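Side-chain contact in Lic12234 (Leptospira interrogans, PDB 4TZH), which is of unknown function but is a leucine-rich repeat protein of a human pathogen and possibly a virulence factor: residues T146-P149 with D150-Q154. Residues are numbered along the deposited sequence; the frame is centred on the assembly and turned at random.
Sequences TSIP and DELGQ
Ile148 meets Leu152 four residues on, its CG2 methyl lying 3.7 Å from Leu152 CD2 where the two side chains pass at a slant. CG2 of Ile148 is anti to the backbone N. CB of Leu152 already heads toward 146-149, CG lies anti to the backbone N and beside the carbonyl carbon, and CD2 is the methyl that meets the isoleucine. Beyond this pair, Ile148 also packs on Ile176 and Leu179 of helix 173-179, while Leu152 reaches Leu125 and Ile129 of the neighbouring loop.

Pro149 follows and supplies the polar link. Pro149 O accepts a hydrogen bond from Leu152 N at 3.0 Å, nearly straight (N-H...O 165°), with the donor standing 50° above the carbonyl plane. The spacing of three residues continues in Gly153 N to Asp150 O, 3.0 Å, and Gln154 N to Glu151 O, 2.9 Å, marking a 3-10 turn that Pro149 opens. On the ring itself, Pro149 CB lies 3.5 Å from Glu151 OE1; the bend at chi2 (86°) folds the glutamate chain back so that its carboxylate sits alongside the proline as a van der Waals neighbour. Leu125 also touches the Pro149 ring.

The arrangement belongs to the convex side of a leucine-rich repeat, where the chain leaves one parallel strand, 137-139, and returns to the next, 160-162, through a short 3-10 segment. Chemically, the lone cross-segment hydrogen bond fixes the start of the turn, and the methyl contact links it both to the loop packing of buried Leu152 and to helix 173-179, which Ile148 faces.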
ATOM      1  N   THR A 146      -3.289  16.972  -8.064  1.00 25.41           N
ATOM      2  CA  THR A 146      -3.078  18.227  -8.782  1.00 25.83           C
ATOM      3  C   THR A 146      -1.842  18.152  -9.652  1.00 34.24           C
ATOM      4  O   THR A 146      -1.699  18.964 -10.582  1.00 35.51           O
ATOM      5  CB  THR A 146      -3.049  19.468  -7.874  1.00 32.17           C
ATOM      6  OG1 THR A 146      -2.039  19.299  -6.881  1.00 33.16           O
ATOM      7  CG2 THR A 146      -4.394  19.771  -7.252  1.00 32.08           C
ATOM      8  N   SER A 147      -0.937  17.214  -9.342  1.00 30.69           N
ATOM      9  CA  SER A 147       0.268  16.990 -10.125  1.00 31.12           C
ATOM     10  C   SER A 147       0.726  15.548  -9.983  1.00 35.14           C
ATOM     11  O   SER A 147       0.395  14.873  -8.991  1.00 33.09           O
ATOM     12  CB  SER A 147       1.386  17.941  -9.704  1.00 34.95           C
ATOM     13  OG  SER A 147       1.910  17.620  -8.422  1.00 37.18           O
ATOM     14  N   ILE A 148       1.468  15.087 -10.992  1.00 33.52           N
ATOM     15  CA  ILE A 148       2.095  13.781 -11.035  1.00 34.37           C
ATOM     16  C   ILE A 148       3.618  14.033 -11.153  1.00 37.54           C
ATOM     17  O   ILE A 148       4.012  14.836 -11.998  1.00 38.42           O
ATOM     18  CB  ILE A 148       1.491  12.920 -12.187  1.00 38.20           C
ATOM     19  CG1 ILE A 148       0.088  12.338 -11.804  1.00 39.14           C
ATOM     20  CG2 ILE A 148       2.456  11.826 -12.695  1.00 39.42           C
ATOM     21  CD1 ILE A 148      -0.072  11.740 -10.368  1.00 48.50           C
ATOM     22  N   PRO A 149       4.491  13.448 -10.300  1.00 31.89           N
ATOM     23  CA  PRO A 149       5.933  13.742 -10.451  1.00 32.61           C
ATOM     24  C   PRO A 149       6.527  13.066 -11.678  1.00 33.85           C
ATOM     25  O   PRO A 149       6.098  11.968 -12.035  1.00 30.75           O
ATOM     26  CB  PRO A 149       6.552  13.201  -9.173  1.00 33.95           C
ATOM     27  CG  PRO A 149       5.641  12.059  -8.779  1.00 37.07           C
ATOM     28  CD  PRO A 149       4.245  12.479  -9.208  1.00 32.29           C
ATOM     29  N   ASP A 150       7.528  13.716 -12.317  1.00 32.70           N
ATOM     30  CA  ASP A 150       8.206  13.150 -13.489  1.00 32.65           C
ATOM     31  C   ASP A 150       8.844  11.799 -13.176  1.00 34.54           C
ATOM     32  O   ASP A 150       8.942  10.954 -14.069  1.00 33.63           O
ATOM     33  CB  ASP A 150       9.275  14.110 -14.033  1.00 36.73           C
ATOM     34  CG  ASP A 150       8.745  15.409 -14.597  1.00 46.74           C
ATOM     35  OD1 ASP A 150       7.538  15.472 -14.916  1.00 46.87           O
ATOM     36  OD2 ASP A 150       9.543  16.352 -14.753  1.00 54.68           O
ATOM     37  N   GLU A 151       9.225  11.570 -11.893  1.00 31.40           N
ATOM     38  CA  GLU A 151       9.828  10.315 -11.450  1.00 31.09           C
ATOM     39  C   GLU A 151       8.907   9.114 -11.656  1.00 32.70           C
ATOM     40  O   GLU A 151       9.391   7.991 -11.697  1.00 30.14           O
ATOM     41  CB  GLU A 151      10.296  10.403  -9.989  1.00 31.63           C
ATOM     42  CG  GLU A 151      11.488  11.330  -9.774  1.00 39.47           C
ATOM     43  CD  GLU A 151      11.170  12.799  -9.574  1.00 58.50           C
ATOM     44  OE1 GLU A 151       9.981  13.182  -9.664  1.00 41.56           O
ATOM     45  OE2 GLU A 151      12.122  13.570  -9.309  1.00 59.14           O
ATOM     46  N   LEU A 152       7.592   9.336 -11.859  1.00 29.49           N
ATOM     47  CA  LEU A 152       6.698   8.216 -12.151  1.00 29.18           C
ATOM     48  C   LEU A 152       7.127   7.505 -13.437  1.00 30.24           C
ATOM     49  O   LEU A 152       6.971   6.294 -13.579  1.00 28.56           O
ATOM     50  CB  LEU A 152       5.244   8.695 -12.229  1.00 30.20           C
ATOM     51  CG  LEU A 152       4.190   7.639 -11.926  1.00 34.49           C
ATOM     52  CD1 LEU A 152       4.203   7.249 -10.469  1.00 34.86           C
ATOM     53  CD2 LEU A 152       2.805   8.143 -12.260  1.00 33.58           C
ATOM     54  N   GLY A 153       7.754   8.260 -14.338  1.00 28.65           N
ATOM     55  CA  GLY A 153       8.259   7.714 -15.588  1.00 30.27           C
ATOM     56  C   GLY A 153       9.384   6.713 -15.414  1.00 34.79           C
ATOM     57  O   GLY A 153       9.733   6.008 -16.363  1.00 36.23           O
ATOM     58  N   GLN A 154       9.959   6.622 -14.186  1.00 31.44           N
ATOM     59  CA  GLN A 154      11.014   5.659 -13.883  1.00 31.18           C
ATOM     60  C   GLN A 154      10.454   4.263 -13.668  1.00 34.22           C
ATOM     61  O   GLN A 154      11.234   3.310 -13.590  1.00 34.32           O
ATOM     62  CB  GLN A 154      11.821   6.087 -12.637  1.00 33.17           C
ATOM     63  CG  GLN A 154      12.558   7.423 -12.806  1.00 35.89           C
ATOM     64  CD  GLN A 154      13.035   8.024 -11.494  1.00 57.61           C
ATOM     65  OE1 GLN A 154      12.906   7.444 -10.396  1.00 49.22           O
ATOM     66  NE2 GLN A 154      13.599   9.220 -11.580  1.00 50.71           N
TER